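Local coordinates for F5/8 type C domain protein (Bacteroides ovatus, PDB 4ZRX) that probably hydrolyses alpha-L-fucosyl linkages in glycans, as a putative alpha-L-fucosidase that joins a TIM-barrel catalytic domain to a carbohydrate-binding-like F5/8 type C domain, at residues Ser290-Trp295 against Glu300-Val305; Trp295-Glu300 against Leu336-Asp341. All blocks are in the same frame, centred on the assembly; numbering follows the deposited sequence.

Contact 1: residues Ser290-Trp295 against Glu300-Val305; sequences SIRPGW and EEDGKV
Charge pairing between Arg292 and Asp302 closes the loop that leads from Ser290-Trp295 to Glu300-Val305. NH2 of Arg292 meets OD1 of Asp302 at 2.9 Å on the anti side of the carboxylate, somewhat out of its plane, in a nearly straight bond (162°). The oxygen lies in the guanidinium plane, whereas the two flat groups stand 85° apart. NH1 adds a weak second bond to the same OD1, and the carbonyl O of Glu301 sits over one guanidinium face. Arg292 has its strongest polar partner in Asp341, whose OD1 takes NH2 in a second salt bridge.

The second polar element is a side-chain carboxylate accepting from a backbone amide. Glu301, extended beyond CG (chi2 178°), runs out to meet the Pro293 ring coming from the opposite direction. Its OE1 takes the N-H of Gly294 on the syn side, tilted out of the carboxylate plane, with N of Gly294 2.9 Å from OE1 of Glu301. A water whose O is 2.7 Å from OE1 of Glu301 donates to it and accepts from NH1 of Arg292. An alanine in place of Arg292 would probably leave Asp302 and Asp341 without their shared positive mate and remove one support of that water. CA of Val305 makes a CA-H...O contact with O of Ile291. Within Ser290-Trp295, OG of Ser290 accepts from N of Arg292, an ST turn.

Apolar packing fills in the rest. CD of Pro293 rests 3.9 Å from CB of Lys304, and CG1 of Ile291 meets CG1 of Val305 at 3.9 Å.

This loop joins strand 279-290 of the barrel sheet to helix 308-316, and Ile291 and Val305 also pack on helix 339-356.

Contact 2: residues Trp295-Glu300 against Leu336-Asp341; sequences WFYHAE and LIHEAD
The backbones of Trp295-Glu300 and Leu336-Asp341 stay well apart, with CA of Tyr297 and CA of His338, the nearest pair, separated by 9.0 Å, and two aromatic side chains bridge the interval. In both, chi1 is near 180° (179° in Tyr297), which swings the rings into the space between the two segments. They meet obliquely, with centroids 5.9 Å apart and planes inclined by 31°. The closest approach is made by the phenolic OH of Tyr297, 3.4 Å from CD2 of His338. This is van der Waals packing; the phenol has its polar partner in Asp302, through a weak hydrogen bond.

The orientation of the imidazole is fixed from its own side. His338 occupies the N-cap position of the following helix, and its ND1 accepts from N of Ala340 at 3.1 Å, with the donor tilted 31° from the ring plane. OE1 of Glu339 lies over one face of the ring.

The contact thus sets the loop between strand 279-290 and helix 308-316 against the start of helix 339-356. Just before each ring residue, Phe296 touches helix 52-56 and Ile337 packs on helix 77-86.

Both contacts hold the loop after strand 279-290, and their segments alternate along the chain with centres about 7 Å apart. Neither is fully core or fully surface: contact 1 mixes buried residues with exposed ones, while contact 2 rests on one buried and one partly exposed side chain. Contact 1 folds the loop upon itself by a salt bridge and a carboxylate-to-amide hydrogen bond over 396 Å² of buried surface; contact 2 sets it against a helix start through a ring pair burying 96 Å². Polar groups join them, since Arg292 pairs with Asp341 and Asp302 lies beside both Tyr297 and His338, so that local loop closure and long-range docking share residues.

Contact 1: residues Ser290-Trp295 against Glu300-Val305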
loop_
_atom_site.group_PDB
_atom_site.type_symbol
_atom_site.label_atom_id
_atom_site.label_comp_id
_atom_site.label_asym_id
_atom_site.label_seq_id
_atom_site.Cartn_x
_atom_site.Cartn_y
_atom_site.Cartn_z
ATOM N N SER A 290 -4.061 -2.452 2.808
ATOM C CA SER A 290 -4.283 -3.677 3.558
ATOM C C SER A 290 -3.589 -4.897 2.965
ATOM O O SER A 290 -3.360 -4.981 1.777
ATOM C CB SER A 290 -5.802 -3.923 3.673
ATOM O OG SER A 290 -6.105 -5.062 4.462
ATOM N N ILE A 291 -3.192 -5.798 3.828
ATOM C CA ILE A 291 -2.684 -7.129 3.413
ATOM C C ILE A 291 -3.714 -7.993 2.722
ATOM O O ILE A 291 -3.341 -8.989 2.031
ATOM C CB ILE A 291 -1.990 -7.865 4.572
ATOM C CG1 ILE A 291 -0.899 -8.771 4.023
ATOM C CG2 ILE A 291 -3.020 -8.591 5.453
ATOM C CD1 ILE A 291 -0.077 -9.510 5.136
ATOM N N ARG A 292 -4.986 -7.640 2.908
ATOM C CA ARG A 292 -6.125 -8.340 2.308
ATOM C C ARG A 292 -6.901 -7.365 1.447
ATOM O O ARG A 292 -6.630 -6.167 1.481
ATOM C CB ARG A 292 -7.042 -8.874 3.417
ATOM C CG ARG A 292 -6.472 -10.078 4.171
ATOM C CD ARG A 292 -6.834 -10.141 5.646
ATOM N NE ARG A 292 -6.487 -11.459 6.161
ATOM C CZ ARG A 292 -7.279 -12.531 6.121
ATOM N NH1 ARG A 292 -8.553 -12.481 5.728
ATOM N NH2 ARG A 292 -6.800 -13.665 6.582
ATOM N N PRO A 293 -7.918 -7.830 0.722
ATOM C CA PRO A 293 -8.692 -6.851 -0.071
ATOM C C PRO A 293 -9.433 -5.820 0.802
ATOM O O PRO A 293 -9.432 -4.636 0.471
ATOM C CB PRO A 293 -9.675 -7.726 -0.830
ATOM C CG PRO A 293 -8.946 -8.983 -1.020
ATOM C CD PRO A 293 -8.196 -9.205 0.276
ATOM N N GLY A 294 -10.026 -6.274 1.900
ATOM C CA GLY A 294 -10.705 -5.408 2.843
ATOM C C GLY A 294 -9.775 -5.014 4.019
ATOM O O GLY A 294 -8.710 -5.587 4.188
ATOM N N TRP A 295 -10.163 -3.988 4.751
ATOM C CA TRP A 295 -9.486 -3.569 5.955
ATOM C C TRP A 295 -9.791 -4.432 7.140
ATOM O O TRP A 295 -8.921 -4.682 7.981
ATOM C CB TRP A 295 -9.807 -2.091 6.261
ATOM C CG TRP A 295 -9.379 -1.129 5.182
ATOM C CD1 TRP A 295 -10.172 -0.548 4.229
ATOM C CD2 TRP A 295 -8.069 -0.635 4.990
ATOM N NE1 TRP A 295 -9.406 0.274 3.423
ATOM C CE2 TRP A 295 -8.102 0.222 3.871
ATOM C CE3 TRP A 295 -6.883 -0.803 5.668
ATOM C CZ2 TRP A 295 -6.957 0.930 3.439
ATOM C CZ3 TRP A 295 -5.753 -0.168 5.213
ATOM C CH2 TRP A 295 -5.799 0.720 4.122
ATOM N N GLU A 300 -13.613 -15.051 4.195
ATOM C CA GLU A 300 -13.711 -15.167 2.748
ATOM C C GLU A 300 -12.446 -14.702 2.021
ATOM O O GLU A 300 -12.221 -15.032 0.843
ATOM C CB GLU A 300 -14.893 -14.323 2.247
ATOM C CG GLU A 300 -16.254 -14.730 2.777
ATOM C CD GLU A 300 -16.648 -14.195 4.152
ATOM O OE1 GLU A 300 -15.893 -13.511 4.837
ATOM O OE2 GLU A 300 -17.751 -14.521 4.635
ATOM N N GLU A 301 -11.641 -13.881 2.728
ATOM C CA GLU A 301 -10.392 -13.385 2.187
ATOM C C GLU A 301 -9.135 -14.090 2.718
ATOM O O GLU A 301 -8.025 -13.664 2.425
ATOM C CB GLU A 301 -10.329 -11.855 2.472
ATOM C CG GLU A 301 -11.366 -11.083 1.714
ATOM C CD GLU A 301 -11.413 -9.575 1.970
ATOM O OE1 GLU A 301 -10.565 -9.020 2.752
ATOM O OE2 GLU A 301 -12.393 -8.966 1.360
ATOM N N ASP A 302 -9.283 -15.182 3.437
ATOM C CA ASP A 302 -8.112 -15.931 3.928
ATOM C C ASP A 302 -7.194 -16.412 2.768
ATOM O O ASP A 302 -5.971 -16.486 2.939
ATOM C CB ASP A 302 -8.534 -17.138 4.744
ATOM C CG ASP A 302 -9.125 -16.808 6.078
ATOM O OD1 ASP A 302 -8.917 -15.686 6.573
ATOM O OD2 ASP A 302 -9.776 -17.714 6.679
ATOM N N GLY A 303 -7.783 -16.740 1.622
ATOM C CA GLY A 303 -7.022 -17.148 0.433
ATOM C C GLY A 303 -6.658 -15.989 -0.467
ATOM O O GLY A 303 -6.181 -16.186 -1.569
ATOM N N LYS A 304 -6.843 -14.748 0.004
ATOM C CA LYS A 304 -6.601 -13.569 -0.801
ATOM C C LYS A 304 -5.630 -12.609 -0.123
ATOM O O LYS A 304 -5.599 -11.416 -0.436
ATOM C CB LYS A 304 -7.906 -12.860 -1.104
ATOM C CG LYS A 304 -8.868 -13.774 -1.837
ATOM C CD LYS A 304 -10.145 -13.079 -2.133
ATOM C CE LYS A 304 -11.107 -14.082 -2.817
ATOM N NZ LYS A 304 -11.931 -13.268 -3.722
ATOM N N VAL A 305 -4.839 -13.128 0.802
ATOM C CA VAL A 305 -3.749 -12.348 1.373
ATOM C C VAL A 305 -2.797 -12.021 0.210
ATOM O O VAL A 305 -2.454 -12.873 -0.634
ATOM C CB VAL A 305 -3.055 -13.124 2.472
ATOM C CG1 VAL A 305 -1.803 -12.446 2.933
ATOM C CG2 VAL A 305 -3.981 -13.417 3.623
HETATM O O HOH W 1 -10.068 -9.655 5.366
#

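Contact 2: residues Trp295-Glu300 against Leu336-Asp341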
loop_
_atom_site.group_PDB
_atom_site.type_symbol
_atom_site.label_atom_id
_atom_site.label_comp_id
_atom_site.label_asym_id
_atom_site.label_seq_id
_atom_site.Cartn_x
_atom_site.Cartn_y
_atom_site.Cartn_z
ATOM N N TRP A 295 -10.163 -3.988 4.751
ATOM C CA TRP A 295 -9.486 -3.569 5.955
ATOM C C TRP A 295 -9.791 -4.432 7.140
ATOM O O TRP A 295 -8.921 -4.682 7.981
ATOM C CB TRP A 295 -9.807 -2.091 6.261
ATOM C CG TRP A 295 -9.379 -1.129 5.182
ATOM C CD1 TRP A 295 -10.172 -0.548 4.229
ATOM C CD2 TRP A 295 -8.069 -0.635 4.990
ATOM N NE1 TRP A 295 -9.406 0.274 3.423
ATOM C CE2 TRP A 295 -8.102 0.222 3.871
ATOM C CE3 TRP A 295 -6.883 -0.803 5.668
ATOM C CZ2 TRP A 295 -6.957 0.930 3.439
ATOM C CZ3 TRP A 295 -5.753 -0.168 5.213
ATOM C CH2 TRP A 295 -5.799 0.720 4.122
ATOM N N PHE A 296 -11.061 -4.806 7.315
ATOM C CA PHE A 296 -11.427 -5.663 8.414
ATOM C C PHE A 296 -11.271 -7.112 8.006
ATOM O O PHE A 296 -11.120 -7.421 6.817
ATOM C CB PHE A 296 -12.834 -5.365 8.916
ATOM C CG PHE A 296 -12.912 -4.093 9.704
ATOM C CD1 PHE A 296 -13.100 -2.886 9.067
ATOM C CD2 PHE A 296 -12.709 -4.086 11.067
ATOM C CE1 PHE A 296 -13.145 -1.690 9.794
ATOM C CE2 PHE A 296 -12.736 -2.912 11.775
ATOM C CZ PHE A 296 -12.950 -1.730 11.159
ATOM N N TYR A 297 -11.206 -7.975 9.004
ATOM C CA TYR A 297 -11.024 -9.403 8.774
ATOM C C TYR A 297 -12.280 -10.032 8.138
ATOM O O TYR A 297 -13.403 -9.881 8.670
ATOM C CB TYR A 297 -10.695 -10.121 10.051
ATOM C CG TYR A 297 -10.552 -11.575 9.784
ATOM C CD1 TYR A 297 -9.334 -12.125 9.334
ATOM C CD2 TYR A 297 -11.647 -12.402 9.932
ATOM C CE1 TYR A 297 -9.240 -13.472 9.023
ATOM C CE2 TYR A 297 -11.567 -13.794 9.670
ATOM C CZ TYR A 297 -10.363 -14.310 9.202
ATOM O OH TYR A 297 -10.247 -15.666 8.915
ATOM N N HIS A 298 -12.080 -10.756 7.037
ATOM C CA HIS A 298 -13.149 -11.584 6.467
ATOM C C HIS A 298 -12.570 -12.937 6.217
ATOM O O HIS A 298 -11.559 -13.046 5.544
ATOM C CB HIS A 298 -13.609 -11.021 5.140
ATOM C CG HIS A 298 -14.046 -9.616 5.249
ATOM N ND1 HIS A 298 -15.270 -9.260 5.768
ATOM C CD2 HIS A 298 -13.388 -8.466 4.985
ATOM C CE1 HIS A 298 -15.340 -7.935 5.822
ATOM N NE2 HIS A 298 -14.212 -7.432 5.356
ATOM N N ALA A 299 -13.198 -13.973 6.723
ATOM C CA ALA A 299 -12.723 -15.352 6.439
ATOM C C ALA A 299 -12.699 -15.685 4.943
ATOM O O ALA A 299 -11.853 -16.466 4.489
ATOM C CB ALA A 299 -13.516 -16.375 7.254
ATOM N N GLU A 300 -13.613 -15.051 4.195
ATOM C CA GLU A 300 -13.711 -15.167 2.748
ATOM C C GLU A 300 -12.446 -14.702 2.021
ATOM O O GLU A 300 -12.221 -15.032 0.843
ATOM C CB GLU A 300 -14.893 -14.323 2.247
ATOM C CG GLU A 300 -16.254 -14.730 2.777
ATOM C CD GLU A 300 -16.648 -14.195 4.152
ATOM O OE1 GLU A 300 -15.893 -13.511 4.837
ATOM O OE2 GLU A 300 -17.751 -14.521 4.635
ATOM N N LEU A 336 -7.119 -12.791 16.989
ATOM C CA LEU A 336 -5.762 -13.211 16.641
ATOM C C LEU A 336 -5.466 -12.779 15.209
ATOM O O LEU A 336 -6.365 -12.687 14.369
ATOM C CB LEU A 336 -5.691 -14.742 16.677
ATOM C CG LEU A 336 -5.864 -15.409 18.046
ATOM C CD1 LEU A 336 -5.868 -16.948 17.844
ATOM C CD2 LEU A 336 -4.780 -14.989 18.937
ATOM N N ILE A 337 -4.194 -12.512 14.930
ATOM C CA ILE A 337 -3.753 -12.418 13.522
ATOM C C ILE A 337 -3.800 -13.820 12.958
ATOM O O ILE A 337 -3.327 -14.759 13.585
ATOM C CB ILE A 337 -2.352 -11.794 13.399
ATOM C CG1 ILE A 337 -2.411 -10.337 13.891
ATOM C CG2 ILE A 337 -1.916 -11.804 11.927
ATOM C CD1 ILE A 337 -0.993 -9.605 13.885
ATOM N N HIS A 338 -4.423 -13.959 11.816
ATOM C CA HIS A 338 -4.665 -15.266 11.174
ATOM C C HIS A 338 -3.373 -15.884 10.646
ATOM O O HIS A 338 -2.415 -15.206 10.309
ATOM C CB HIS A 338 -5.644 -15.066 10.041
ATOM C CG HIS A 338 -6.154 -16.320 9.425
ATOM N ND1 HIS A 338 -5.529 -16.909 8.362
ATOM C CD2 HIS A 338 -7.264 -17.058 9.665
ATOM C CE1 HIS A 338 -6.193 -17.998 7.997
ATOM N NE2 HIS A 338 -7.249 -18.110 8.772
ATOM N N GLU A 339 -3.333 -17.200 10.629
ATOM C CA GLU A 339 -2.158 -17.966 10.254
ATOM C C GLU A 339 -1.590 -17.608 8.896
ATOM O O GLU A 339 -0.348 -17.596 8.694
ATOM C CB GLU A 339 -2.579 -19.432 10.189
ATOM C CG GLU A 339 -2.855 -20.094 11.601
ATOM C CD GLU A 339 -4.292 -19.846 12.197
ATOM O OE1 GLU A 339 -5.168 -19.193 11.578
ATOM O OE2 GLU A 339 -4.546 -20.374 13.322
ATOM N N ALA A 340 -2.493 -17.402 7.930
ATOM C CA ALA A 340 -2.091 -17.053 6.579
ATOM C C ALA A 340 -1.303 -15.721 6.582
ATOM O O ALA A 340 -0.261 -15.635 5.950
ATOM C CB ALA A 340 -3.299 -16.944 5.601
ATOM N N ASP A 341 -1.842 -14.725 7.270
ATOM C CA ASP A 341 -1.191 -13.378 7.412
ATOM C C ASP A 341 0.167 -13.535 8.103
ATOM O O ASP A 341 1.147 -12.932 7.671
ATOM C CB ASP A 341 -2.068 -12.424 8.182
ATOM C CG ASP A 341 -3.572 -12.384 7.658
ATOM O OD1 ASP A 341 -4.207 -13.453 7.336
ATOM O OD2 ASP A 341 -4.117 -11.267 7.567
#